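Local coordinates for protein predicted transcriptional regulator (Clostridium thermocellum, PDB 1XMA) that probably binds DNA as a dimeric winged-helix transcriptional regulator of the PadR-like family, at residues Ile33-Leu47 with Tyr72-Leu86. Sequence-based numbering, arbitrary orientation. Where two conformers were deposited one is given.
Sequences ISSDVIRGYVDTIIL and YVIKETTLYSAFARL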
loop_
_atom_site.group_PDB
_atom_site.type_symbol
_atom_site.label_atom_id
_atom_site.label_comp_id
_atom_site.label_asym_id
_atom_site.label_seq_id
_atom_site.Cartn_x
_atom_site.Cartn_y
_atom_site.Cartn_z
ATOM N N ILE B 33 9.062 2.522 -5.005
ATOM C CA ILE B 33 7.854 1.817 -4.714
ATOM C C ILE B 33 6.956 2.703 -3.837
ATOM O O ILE B 33 7.375 3.790 -3.415
ATOM C CB ILE B 33 8.195 0.513 -3.993
ATOM C CG1 ILE B 33 8.726 0.817 -2.594
ATOM C CG2 ILE B 33 9.231 -0.328 -4.835
ATOM C CD1 ILE B 33 9.355 -0.358 -1.925
ATOM N N SER B 34 5.733 2.234 -3.561
ATOM C CA SER B 34 4.829 2.947 -2.684
ATOM C C SER B 34 5.208 2.927 -1.191
ATOM O O SER B 34 5.140 1.891 -0.522
ATOM C CB SER B 34 3.408 2.443 -2.868
ATOM O OG SER B 34 2.573 3.004 -1.884
ATOM N N SER B 35 5.561 4.100 -0.668
ATOM C CA SER B 35 5.784 4.274 0.776
ATOM C C SER B 35 4.542 3.908 1.624
ATOM O O SER B 35 4.661 3.346 2.693
ATOM C CB SER B 35 6.249 5.706 1.085
ATOM O OG SER B 35 5.157 6.620 1.035
ATOM N N ASP B 36 3.359 4.221 1.115
ATOM C CA ASP B 36 2.090 3.968 1.823
ATOM C C ASP B 36 1.786 2.490 1.986
ATOM O O ASP B 36 1.362 2.060 3.061
ATOM C CB ASP B 36 0.931 4.633 1.073
ATOM C CG ASP B 36 1.057 6.136 1.025
ATOM O OD1 ASP B 36 0.957 6.764 2.102
ATOM O OD2 ASP B 36 1.257 6.689 -0.089
ATOM N N VAL B 37 1.972 1.721 0.911
ATOM C CA VAL B 37 1.790 0.256 0.958
ATOM C C VAL B 37 2.840 -0.416 1.849
ATOM O O VAL B 37 2.490 -1.172 2.758
ATOM C CB VAL B 37 1.762 -0.398 -0.468
ATOM C CG1 VAL B 37 1.441 -1.871 -0.380
ATOM C CG2 VAL B 37 0.728 0.301 -1.382
ATOM N N ILE B 38 4.115 -0.126 1.608
ATOM C CA ILE B 38 5.190 -0.665 2.429
ATOM C C ILE B 38 5.026 -0.406 3.947
ATOM O O ILE B 38 5.364 -1.255 4.758
ATOM C CB ILE B 38 6.585 -0.195 1.898
ATOM C CG1 ILE B 38 7.035 -1.078 0.726
ATOM C CG2 ILE B 38 7.651 -0.164 3.009
ATOM C CD1 ILE B 38 7.298 -2.542 1.112
ATOM N N ARG B 39 4.505 0.761 4.325
ATOM C CA ARG B 39 4.228 1.037 5.732
ATOM C C ARG B 39 3.262 0.003 6.308
ATOM O O ARG B 39 3.441 -0.465 7.423
ATOM C CB ARG B 39 3.686 2.474 5.928
ATOM N N GLY B 40 2.235 -0.342 5.531
ATOM C CA GLY B 40 1.328 -1.424 5.881
ATOM C C GLY B 40 1.940 -2.816 6.016
ATOM O O GLY B 40 1.348 -3.685 6.664
ATOM N N TYR B 41 3.122 -3.041 5.436
ATOM C CA TYR B 41 3.682 -4.412 5.374
ATOM C C TYR B 41 5.011 -4.680 6.059
ATOM O O TYR B 41 5.481 -5.811 6.065
ATOM C CB TYR B 41 3.628 -4.957 3.937
ATOM C CG TYR B 41 2.181 -5.222 3.581
ATOM C CD1 TYR B 41 1.553 -6.409 3.978
ATOM C CD2 TYR B 41 1.416 -4.252 2.917
ATOM C CE1 TYR B 41 0.200 -6.636 3.700
ATOM C CE2 TYR B 41 0.064 -4.466 2.635
ATOM C CZ TYR B 41 -0.534 -5.658 3.022
ATOM O OH TYR B 41 -1.851 -5.871 2.732
ATOM N N VAL B 42 5.577 -3.644 6.675
ATOM C CA VAL B 42 6.849 -3.723 7.385
ATOM C C VAL B 42 6.868 -4.916 8.325
ATOM O O VAL B 42 7.741 -5.804 8.207
ATOM C CB VAL B 42 7.178 -2.322 8.127
ATOM C CG1 VAL B 42 8.083 -2.476 9.354
ATOM C CG2 VAL B 42 7.796 -1.368 7.168
ATOM N N ASP B 43 5.895 -4.961 9.239
ATOM C CA ASP B 43 5.812 -6.041 10.244
ATOM C C ASP B 43 5.689 -7.414 9.612
ATOM O O ASP B 43 6.331 -8.379 10.062
ATOM C CB ASP B 43 4.653 -5.806 11.196
ATOM C CG ASP B 43 4.838 -4.548 12.039
ATOM O OD1 ASP B 43 5.819 -3.820 11.839
ATOM O OD2 ASP B 43 3.996 -4.279 12.901
ATOM N N THR B 44 4.848 -7.501 8.583
ATOM C CA THR B 44 4.619 -8.746 7.853
ATOM C C THR B 44 5.900 -9.220 7.144
ATOM O O THR B 44 6.194 -10.401 7.152
ATOM C CB THR B 44 3.471 -8.563 6.833
ATOM O OG1 THR B 44 2.318 -8.042 7.517
ATOM C CG2 THR B 44 3.125 -9.895 6.117
ATOM N N ILE B 45 6.649 -8.282 6.549
ATOM C CA ILE B 45 7.966 -8.562 5.952
ATOM C C ILE B 45 9.011 -9.067 6.988
ATOM O O ILE B 45 9.770 -9.972 6.713
ATOM C CB ILE B 45 8.512 -7.286 5.183
ATOM C CG1 ILE B 45 7.655 -6.988 3.941
ATOM C CG2 ILE B 45 10.016 -7.413 4.882
ATOM C CD1 ILE B 45 8.056 -5.728 3.147
ATOM N N ILE B 46 9.041 -8.463 8.172
ATOM C CA ILE B 46 9.925 -8.903 9.257
ATOM C C ILE B 46 9.529 -10.266 9.793
ATOM O O ILE B 46 10.392 -11.106 10.033
ATOM C CB ILE B 46 9.989 -7.885 10.426
ATOM C CG1 ILE B 46 10.749 -6.622 9.981
ATOM C CG2 ILE B 46 10.666 -8.530 11.663
ATOM C CD1 ILE B 46 10.399 -5.365 10.763
ATOM N N LEU B 47 8.224 -10.488 9.948
ATOM C CA LEU B 47 7.686 -11.790 10.339
ATOM C C LEU B 47 8.001 -12.877 9.318
ATOM O O LEU B 47 8.327 -14.023 9.676
ATOM C CB LEU B 47 6.171 -11.690 10.553
ATOM C CG LEU B 47 5.714 -10.847 11.750
ATOM C CD1 LEU B 47 4.213 -10.772 11.777
ATOM C CD2 LEU B 47 6.279 -11.391 13.097
ATOM N N TYR B 72 13.958 -2.048 -1.789
ATOM C CA TYR B 72 13.537 -1.572 -0.483
ATOM C C TYR B 72 14.650 -1.712 0.539
ATOM O O TYR B 72 15.085 -2.818 0.871
ATOM C CB TYR B 72 12.210 -2.229 -0.053
ATOM C CG TYR B 72 11.707 -1.862 1.333
ATOM C CD1 TYR B 72 11.750 -0.539 1.796
ATOM C CD2 TYR B 72 11.171 -2.846 2.179
ATOM C CE1 TYR B 72 11.297 -0.201 3.081
ATOM C CE2 TYR B 72 10.712 -2.522 3.460
ATOM C CZ TYR B 72 10.784 -1.206 3.906
ATOM O OH TYR B 72 10.323 -0.895 5.167
ATOM N N VAL B 73 15.138 -0.558 0.993
ATOM C CA VAL B 73 16.063 -0.503 2.095
ATOM C C VAL B 73 15.337 0.109 3.290
ATOM O O VAL B 73 14.776 1.195 3.200
ATOM C CB VAL B 73 17.422 0.224 1.727
ATOM C CG1 VAL B 73 17.915 -0.203 0.326
ATOM C CG2 VAL B 73 17.295 1.744 1.781
ATOM N N ILE B 74 15.310 -0.617 4.395
ATOM C CA ILE B 74 14.578 -0.169 5.567
ATOM C C ILE B 74 15.460 0.717 6.468
ATOM O O ILE B 74 16.649 0.427 6.648
ATOM C CB ILE B 74 13.941 -1.376 6.338
ATOM C CG1 ILE B 74 12.987 -0.890 7.438
ATOM C CG2 ILE B 74 15.022 -2.352 6.860
ATOM C CD1 ILE B 74 12.119 -1.983 8.028
ATOM N N LYS B 75 14.871 1.808 6.985
ATOM C CA LYS B 75 15.502 2.710 7.974
ATOM C C LYS B 75 15.672 1.976 9.303
ATOM O O LYS B 75 14.787 1.200 9.701
ATOM C CB LYS B 75 14.600 3.928 8.224
ATOM C CG LYS B 75 14.833 5.155 7.348
ATOM C CD LYS B 75 13.594 6.119 7.296
ATOM C CE LYS B 75 12.974 6.428 8.683
ATOM N NZ LYS B 75 13.836 7.291 9.573
ATOM N N GLU B 76 16.781 2.237 9.999
ATOM C CA GLU B 76 16.987 1.715 11.363
ATOM C C GLU B 76 15.856 2.042 12.341
ATOM O O GLU B 76 15.444 1.174 13.095
ATOM C CB GLU B 76 18.339 2.155 11.956
ATOM C CG GLU B 76 19.509 1.222 11.620
ATOM C CD GLU B 76 20.751 1.462 12.502
ATOM O OE1 GLU B 76 21.032 2.632 12.876
ATOM O OE2 GLU B 76 21.450 0.469 12.815
ATOM N N THR B 77 15.371 3.288 12.334
ATOM C CA THR B 77 14.271 3.701 13.221
ATOM C C THR B 77 12.979 2.949 12.906
ATOM O O THR B 77 12.280 2.503 13.818
ATOM C CB THR B 77 14.000 5.233 13.194
ATOM O OG1 THR B 77 13.671 5.651 11.868
ATOM C CG2 THR B 77 15.220 6.030 13.713
ATOM N N THR B 78 12.678 2.804 11.616
ATOM C CA THR B 78 11.563 1.954 11.151
ATOM C C THR B 78 11.684 0.511 11.627
ATOM O O THR B 78 10.727 -0.065 12.140
ATOM C CB THR B 78 11.449 1.969 9.619
ATOM O OG1 THR B 78 11.445 3.333 9.161
ATOM C CG2 THR B 78 10.166 1.271 9.171
ATOM N N LEU B 79 12.879 -0.056 11.480
ATOM C CA LEU B 79 13.114 -1.444 11.842
ATOM C C LEU B 79 13.007 -1.656 13.347
ATOM O O LEU B 79 12.304 -2.570 13.813
ATOM C CB LEU B 79 14.479 -1.915 11.311
ATOM C CG LEU B 79 14.904 -3.380 11.530
ATOM C CD1 LEU B 79 13.886 -4.354 10.959
ATOM C CD2 LEU B 79 16.292 -3.639 10.939
ATOM N N TYR B 80 13.688 -0.809 14.118
ATOM C CA TYR B 80 13.760 -1.023 15.563
ATOM C C TYR B 80 12.493 -0.647 16.343
ATOM O O TYR B 80 12.224 -1.232 17.400
ATOM C CB TYR B 80 15.054 -0.458 16.161
ATOM C CG TYR B 80 16.278 -1.254 15.689
ATOM C CD1 TYR B 80 16.987 -0.874 14.545
ATOM C CD2 TYR B 80 16.697 -2.405 16.367
ATOM C CE1 TYR B 80 18.095 -1.603 14.096
ATOM C CE2 TYR B 80 17.803 -3.143 15.926
ATOM C CZ TYR B 80 18.499 -2.737 14.795
ATOM O OH TYR B 80 19.602 -3.472 14.355
ATOM N N SER B 81 11.680 0.263 15.814
ATOM C CA SER B 81 10.337 0.431 16.411
ATOM C C SER B 81 9.358 -0.681 16.013
ATOM O O SER B 81 8.380 -0.946 16.724
ATOM C CB SER B 81 9.750 1.825 16.150
ATOM O OG SER B 81 9.743 2.118 14.786
ATOM N N ALA B 82 9.630 -1.343 14.882
ATOM C CA ALA B 82 8.836 -2.505 14.464
ATOM C C ALA B 82 9.063 -3.711 15.387
ATOM O O ALA B 82 8.099 -4.368 15.810
ATOM C CB ALA B 82 9.117 -2.856 13.002
ATOM N N PHE B 83 10.327 -4.000 15.708
ATOM C CA PHE B 83 10.659 -5.050 16.688
ATOM C C PHE B 83 9.929 -4.815 18.005
ATOM O O PHE B 83 9.325 -5.744 18.577
ATOM C CB PHE B 83 12.158 -5.068 16.984
ATOM C CG PHE B 83 13.002 -5.653 15.892
ATOM C CD1 PHE B 83 14.242 -5.069 15.576
ATOM C CD2 PHE B 83 12.588 -6.802 15.186
ATOM C CE1 PHE B 83 15.068 -5.609 14.556
ATOM C CE2 PHE B 83 13.402 -7.362 14.161
ATOM C CZ PHE B 83 14.650 -6.763 13.852
ATOM N N ALA B 84 9.998 -3.561 18.475
ATOM C CA ALA B 84 9.388 -3.152 19.734
ATOM C C ALA B 84 7.886 -3.442 19.715
ATOM O O ALA B 84 7.388 -4.128 20.600
ATOM C CB ALA B 84 9.679 -1.653 20.021
ATOM N N ARG B 85 7.197 -2.933 18.679
ATOM C CA ARG B 85 5.768 -3.197 18.413
ATOM C C ARG B 85 5.445 -4.678 18.252
ATOM O O ARG B 85 4.466 -5.155 18.810
ATOM C CB ARG B 85 5.313 -2.435 17.153
ATOM C CG ARG B 85 3.870 -2.744 16.684
ATOM C CD ARG B 85 3.641 -2.328 15.226
ATOM N NE ARG B 85 4.242 -1.035 14.967
ATOM C CZ ARG B 85 5.176 -0.787 14.070
ATOM N NH1 ARG B 85 5.619 -1.743 13.275
ATOM N NH2 ARG B 85 5.658 0.446 13.963
ATOM N N LEU B 86 6.257 -5.394 17.476
ATOM C CA LEU B 86 6.040 -6.833 17.267
ATOM C C LEU B 86 6.136 -7.624 18.577
ATOM O O LEU B 86 5.359 -8.563 18.803
ATOM C CB LEU B 86 7.015 -7.391 16.227
ATOM C CG LEU B 86 6.787 -7.077 14.744
ATOM C CD1 LEU B 86 7.967 -7.586 13.937
ATOM C CD2 LEU B 86 5.497 -7.693 14.229
#
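Ile46 lodges as a knob in the hole made by Leu79, Ala82, Phe83 and Leu86, and its two branches divide the work. With CG1 set anti to the carbonyl carbon (chi1 -70°), Ile46 CD1 lies 3.6 Å from Leu79 CD1 and from Ala82 CB alike, while CG2 turns to Leu86 CD1 and the Phe83 ring. A branched isoleucine suits a hole walled on several sides, and the small Ala82 suits the place where the backbones draw near, its CA lying 6.3 Å from the CA of Asp43. Val42 adds its CG1 methyl to the same alanine, and Leu86 CD2 lies against both Asp43 CB and Leu47 CD2.

Helices 35-47 and 76-86 cross at -63°, their axes 10.1 Å apart, a crossing consistent with the helix-turn-helix core of the winged-helix fold of PadR-like regulators. Helix 76-86 would there be the recognition helix; beyond it, strand 92-96 offers Ile92 to Leu47, Phe83 and Leu86. Thr44, pointing away, meets helix 112-135, which Leu47 also touches, and Val37 packs on Ile132 of the second subunit.

Tyr72, in the loop leading to helix 76-86, lays its ring along the side of helix 35-47 that carries Ile38, Val42 and Ile45. A flat ring offers methyls a broad face: Ile38 CG2 sits over it, 3.9 Å from the centroid, in a CH-pi contact. At the ring's end Val42 CG2 approaches Tyr72 OH to 3.3 Å, and Ile33 CD1 rests near Tyr72 CB. Arg85, long and flexible, suits reaching the buried Asp43 carboxylate from a more open edge; in the conformer described, one of two, NH1 forms a salt bridge with it, though the exact geometry is doubtful.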